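PDB 3T9P: mandelate racemase/muconate lactonizing enzyme family protein from Roseovarius sp. TM1035, which probably acts as an isomerase of the mandelate racemase/muconate lactonizing enzyme family, its substrate not yet established. Local coordinates for residues A[129-134]-A[363-368]; A[26-31]-A[71-76]. All blocks are in the same frame, centred on the assembly; numbering follows the deposited sequence.

Interaction 1 of 2, residues A[129-134]-A[363-368]; sequences GSPGPV and VTDAPG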
loop_
_atom_site.group_PDB
_atom_site.type_symbol
_atom_site.label_atom_id
_atom_site.label_comp_id
_atom_site.label_asym_id
_atom_site.label_seq_id
_atom_site.Cartn_x
_atom_site.Cartn_y
_atom_site.Cartn_z
ATOM N N GLY A 129 20.747 -17.792 14.284
ATOM C CA GLY A 129 20.091 -18.753 15.201
ATOM C C GLY A 129 20.597 -20.140 14.869
ATOM O O GLY A 129 21.722 -20.257 14.351
ATOM N N SER A 130 19.777 -21.179 15.069
ATOM C CA SER A 130 20.179 -22.496 14.836
ATOM C C SER A 130 18.898 -23.307 14.704
ATOM O O SER A 130 17.810 -22.825 15.128
ATOM C CB SER A 130 20.938 -22.992 16.059
ATOM O OG SER A 130 20.081 -22.808 17.200
ATOM N N PRO A 131 18.985 -24.513 14.096
ATOM C CA PRO A 131 17.795 -25.381 14.008
ATOM C C PRO A 131 17.367 -25.806 15.391
ATOM O O PRO A 131 18.165 -25.784 16.283
ATOM C CB PRO A 131 18.275 -26.579 13.218
ATOM C CG PRO A 131 19.796 -26.516 13.381
ATOM C CD PRO A 131 20.110 -25.078 13.353
ATOM N N GLY A 132 16.095 -26.113 15.553
ATOM C CA GLY A 132 15.554 -26.583 16.793
ATOM C C GLY A 132 14.036 -26.421 16.846
ATOM O O GLY A 132 13.367 -26.012 15.859
ATOM N N PRO A 133 13.467 -26.705 18.031
ATOM C CA PRO A 133 12.014 -26.630 18.155
ATOM C C PRO A 133 11.492 -25.213 18.392
ATOM O O PRO A 133 12.215 -24.293 18.904
ATOM C CB PRO A 133 11.745 -27.480 19.448
ATOM C CG PRO A 133 13.029 -27.215 20.322
ATOM C CD PRO A 133 14.114 -27.388 19.204
ATOM N N VAL A 134 10.238 -24.996 17.948
ATOM C CA VAL A 134 9.540 -23.781 18.183
ATOM C C VAL A 134 8.172 -24.144 18.856
ATOM O O VAL A 134 7.334 -24.832 18.226
ATOM C CB VAL A 134 9.339 -23.092 16.835
ATOM C CG1 VAL A 134 8.642 -21.784 17.021
ATOM C CG2 VAL A 134 10.701 -22.763 16.225
ATOM N N VAL A 363 12.401 -26.687 13.322
ATOM C CA VAL A 363 13.300 -26.293 12.221
ATOM C C VAL A 363 14.442 -27.343 12.199
ATOM O O VAL A 363 15.188 -27.442 13.195
ATOM C CB VAL A 363 13.800 -24.870 12.417
ATOM C CG1 VAL A 363 14.922 -24.482 11.432
ATOM C CG2 VAL A 363 12.568 -23.849 12.324
ATOM N N THR A 364 14.507 -28.117 11.098
ATOM C CA THR A 364 15.521 -29.181 10.892
ATOM C C THR A 364 16.874 -28.566 10.459
ATOM O O THR A 364 16.988 -27.326 10.241
ATOM C CB THR A 364 15.075 -30.210 9.796
ATOM O OG1 THR A 364 15.213 -29.635 8.490
ATOM C CG2 THR A 364 13.597 -30.850 10.034
ATOM N N ASP A 365 17.897 -29.422 10.291
ATOM C CA ASP A 365 19.181 -29.032 9.714
ATOM C C ASP A 365 19.209 -28.914 8.221
ATOM O O ASP A 365 20.312 -28.636 7.700
ATOM C CB ASP A 365 20.252 -30.153 9.889
ATOM C CG ASP A 365 20.823 -30.139 11.205
ATOM O OD1 ASP A 365 20.557 -29.097 11.901
ATOM O OD2 ASP A 365 21.478 -31.159 11.559
ATOM N N ALA A 366 18.104 -29.251 7.551
ATOM C CA ALA A 366 18.011 -29.204 6.064
ATOM C C ALA A 366 18.414 -27.783 5.563
ATOM O O ALA A 366 18.019 -26.806 6.170
ATOM C CB ALA A 366 16.590 -29.622 5.567
ATOM N N PRO A 367 19.197 -27.671 4.500
ATOM C CA PRO A 367 19.635 -26.292 4.075
ATOM C C PRO A 367 18.476 -25.424 3.569
ATOM O O PRO A 367 17.488 -26.012 3.100
ATOM C CB PRO A 367 20.563 -26.514 2.873
ATOM C CG PRO A 367 21.015 -27.977 2.952
ATOM C CD PRO A 367 19.865 -28.759 3.758
ATOM N N GLY A 368 18.667 -24.085 3.599
ATOM C CA GLY A 368 17.611 -23.110 3.214
ATOM C C GLY A 368 16.402 -23.286 4.119
ATOM O O GLY A 368 16.563 -23.407 5.319
#

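Interaction 2 of 2, residues A[26-31]-A[71-76]; sequences ARLETF and PHALGT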
loop_
_atom_site.group_PDB
_atom_site.type_symbol
_atom_site.label_atom_id
_atom_site.label_comp_id
_atom_site.label_asym_id
_atom_site.label_seq_id
_atom_site.Cartn_x
_atom_site.Cartn_y
_atom_site.Cartn_z
ATOM N N ALA A 26 20.394 -14.237 -12.224
ATOM C CA ALA A 26 20.178 -14.474 -13.642
ATOM C C ALA A 26 18.758 -14.677 -14.124
ATOM O O ALA A 26 18.429 -14.288 -15.189
ATOM C CB ALA A 26 21.040 -15.608 -14.122
ATOM N N ARG A 27 17.917 -15.240 -13.341
ATOM C CA ARG A 27 16.607 -15.715 -13.711
ATOM C C ARG A 27 15.660 -15.741 -12.508
ATOM O O ARG A 27 16.064 -16.030 -11.398
ATOM C CB ARG A 27 16.699 -17.110 -14.333
ATOM C CG ARG A 27 15.366 -17.672 -14.799
ATOM C CD ARG A 27 15.483 -18.941 -15.628
ATOM N NE ARG A 27 16.146 -18.701 -16.906
ATOM C CZ ARG A 27 17.378 -19.093 -17.191
ATOM N NH1 ARG A 27 18.092 -19.753 -16.287
ATOM N NH2 ARG A 27 17.903 -18.832 -18.381
ATOM N N LEU A 28 14.459 -15.354 -12.731
ATOM C CA LEU A 28 13.411 -15.393 -11.732
ATOM C C LEU A 28 12.160 -15.962 -12.363
ATOM O O LEU A 28 11.696 -15.433 -13.301
ATOM C CB LEU A 28 13.145 -14.015 -11.110
ATOM C CG LEU A 28 14.210 -13.461 -10.155
ATOM C CD1 LEU A 28 14.137 -12.025 -9.952
ATOM C CD2 LEU A 28 14.320 -14.145 -8.826
ATOM N N GLU A 29 11.663 -17.035 -11.788
ATOM C CA GLU A 29 10.506 -17.739 -12.232
ATOM C C GLU A 29 9.408 -17.817 -11.164
ATOM O O GLU A 29 9.687 -18.025 -10.043
ATOM C CB GLU A 29 10.887 -19.160 -12.620
ATOM C CG GLU A 29 11.858 -19.319 -13.682
ATOM C CD GLU A 29 12.493 -20.689 -13.677
ATOM O OE1 GLU A 29 13.322 -20.931 -12.829
ATOM O OE2 GLU A 29 12.146 -21.466 -14.520
ATOM N N THR A 30 8.168 -17.657 -11.576
ATOM C CA THR A 30 7.015 -17.811 -10.733
ATOM C C THR A 30 6.054 -18.914 -11.228
ATOM O O THR A 30 5.855 -19.089 -12.391
ATOM C CB THR A 30 6.211 -16.485 -10.587
ATOM O OG1 THR A 30 5.747 -16.059 -11.861
ATOM C CG2 THR A 30 7.065 -15.381 -9.875
ATOM N N PHE A 31 5.491 -19.642 -10.297
ATOM C CA PHE A 31 4.523 -20.658 -10.548
ATOM C C PHE A 31 3.375 -20.336 -9.599
ATOM O O PHE A 31 3.537 -20.413 -8.426
ATOM C CB PHE A 31 5.078 -22.057 -10.205
ATOM C CG PHE A 31 6.349 -22.449 -10.915
ATOM C CD1 PHE A 31 7.545 -21.934 -10.566
ATOM C CD2 PHE A 31 6.349 -23.409 -11.856
ATOM C CE1 PHE A 31 8.682 -22.327 -11.189
ATOM C CE2 PHE A 31 7.483 -23.768 -12.467
ATOM C CZ PHE A 31 8.642 -23.217 -12.137
ATOM N N PRO A 71 12.500 -6.704 -12.881
ATOM C CA PRO A 71 13.378 -5.858 -13.712
ATOM C C PRO A 71 14.476 -5.198 -12.936
ATOM O O PRO A 71 15.558 -4.949 -13.506
ATOM C CB PRO A 71 12.422 -4.797 -14.315
ATOM C CG PRO A 71 11.137 -5.607 -14.459
ATOM C CD PRO A 71 11.080 -6.311 -13.062
ATOM N N HIS A 72 14.248 -4.925 -11.645
ATOM C CA HIS A 72 15.220 -4.250 -10.867
ATOM C C HIS A 72 16.188 -5.240 -10.224
ATOM O O HIS A 72 17.286 -4.844 -9.822
ATOM C CB HIS A 72 14.532 -3.400 -9.761
ATOM C CG HIS A 72 13.504 -2.476 -10.318
ATOM N ND1 HIS A 72 13.821 -1.480 -11.214
ATOM C CD2 HIS A 72 12.166 -2.425 -10.150
ATOM C CE1 HIS A 72 12.706 -0.883 -11.619
ATOM N NE2 HIS A 72 11.692 -1.416 -10.957
ATOM N N ALA A 73 15.768 -6.489 -10.063
ATOM C CA ALA A 73 16.594 -7.460 -9.338
ATOM C C ALA A 73 17.548 -8.251 -10.287
ATOM O O ALA A 73 18.586 -8.650 -9.849
ATOM C CB ALA A 73 15.710 -8.478 -8.623
ATOM N N LEU A 74 17.156 -8.506 -11.521
ATOM C CA LEU A 74 18.054 -9.157 -12.524
ATOM C C LEU A 74 19.424 -8.455 -12.589
ATOM O O LEU A 74 19.475 -7.187 -12.601
ATOM C CB LEU A 74 17.374 -9.131 -13.907
ATOM C CG LEU A 74 16.208 -10.108 -13.946
ATOM C CD1 LEU A 74 15.499 -10.018 -15.241
ATOM C CD2 LEU A 74 16.497 -11.635 -13.623
ATOM N N GLY A 75 20.512 -9.240 -12.537
ATOM C CA GLY A 75 21.881 -8.720 -12.661
ATOM C C GLY A 75 22.407 -8.161 -11.377
ATOM O O GLY A 75 23.565 -7.668 -11.349
ATOM N N THR A 76 21.627 -8.196 -10.285
ATOM C CA THR A 76 22.132 -7.638 -9.029
ATOM C C THR A 76 22.804 -8.736 -8.163
ATOM O O THR A 76 22.636 -9.899 -8.479
ATOM C CB THR A 76 20.988 -6.911 -8.152
ATOM O OG1 THR A 76 20.061 -7.906 -7.728
ATOM C CG2 THR A 76 20.287 -5.813 -8.983
#

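Interaction 1 of 2, residues A[129-134]-A[363-368]
Gly132 and Val363 face each other as an antiparallel hydrogen-bonded pair, joined by two backbone bonds of unequal quality. Val363 N donates its hydrogen to Gly132 O at 2.8 Å and fairly straight, at 162°. The return bond, Gly132 N to Val363 O at 2.9 Å, is weak because its angle is only 126°. Gly132 adopts an extended conformation in which any CB would collide with the carbonyl O of Pro131 and with Pro133 CD, so the backbone here depends on a residue without a side chain.

The pair belongs to the barrel domain of the enolase superfamily fold. Strand 360-363 runs antiparallel to the start of strand 132-139, which is itself flanked by parallel strands 165-169 and 332-335. Backbone bonds between Val134 and Ala361 carry the ladder onward.

Apolar contact is modest. Val363 CG1 comes within 4.3 Å of Pro131 CB, while its other branch, CG2, is 4.5 Å from Val134 CG2. The two methyls thus serve different partners, and Met319 and His320 of helix 313-322 also touch this buried side chain.

Carbon-oxygen contacts crowd the proline ring. Pro131 CB sits 3.2 Å from Val363 O and 3.3 Å from Thr364 O. On the Asp365 side chain, CG is anti to the carbonyl carbon (chi1 -80°), which swings OD1 back to within 3.1 Å of Pro131 CG. Within the loop itself, Thr364 OG1 accepts from Ala366 N at 3.1 Å, an ST turn that spans Asp365, and Arg323 bonds to the carbonyls of Ser130 and Pro133.

Interaction 2 of 2, residues A[26-31]-A[71-76]
The flat group at the centre of this contact is the peptide linking Ala26 to Arg27, and the methyl CD2 of Leu74 lies over one of its faces. CD2 is 3.6 Å from Ala26 O, 3.8 Å from Ala26 C and 3.9 Å from Arg27 N, so it rests above the amide and not at its oxygen edge. Leu74 CG is anti to its own carbonyl carbon (chi1 -72°); the second torsion puts CD1 in the extended position, and it is the other branch, CD2, that lies over the peptide. No hydrogen bond crosses between the two segments; the contact is van der Waals packing.

A second, purely aliphatic patch adjoins the first. Leu28 CD1 meets Ala73 CB at 4.1 Å and, a little farther off, Leu74 CD2 at 4.4 Å, so that one leucine methyl touches both the last helical residue, Ala73, and the first one after it, Leu74.

The chain leaves the helix here through a type II beta turn from Ala73 to Thr76, with Gly75 at positive phi. Ala73 O receives two donors from Thr76: the backbone N at 3.1 Å and the hydroxyl OG1 at 2.7 Å. This double grip fixes the turn on which Leu74 is displayed, and Gly75 O is bonded in addition by Arg24.

In the N-terminal capping domain of the enolase superfamily, strand 25-32 lies between strands 37-43 and 382-387. Ala26 and Arg27 both face Thr42 in a classic beta bulge, and Arg27 forms a salt bridge with Glu387. Helix 58-73 packs on the sheet, where Phe65 touches Leu28, while Leu74 also reaches Ser386 of strand 382-387.

Interactions 1 and 2 are separate: their centres lie 27 Å apart, their nearest atoms are about 15 Å apart, and along the chain the second closes before the first opens. Interaction 2 packs a helix end on the sheet of the capping domain, whereas interaction 1 pairs two backbones at the start of a barrel strand. In this superfamily the active site is expected at the C-terminal ends of the barrel strands, under the capping domain; interaction 1 lies at the opposite end of its strand. A sulfate ion, probably from the crystallisation liquor, lies near Gly132 (about 5 Å) and need not mark a substrate site.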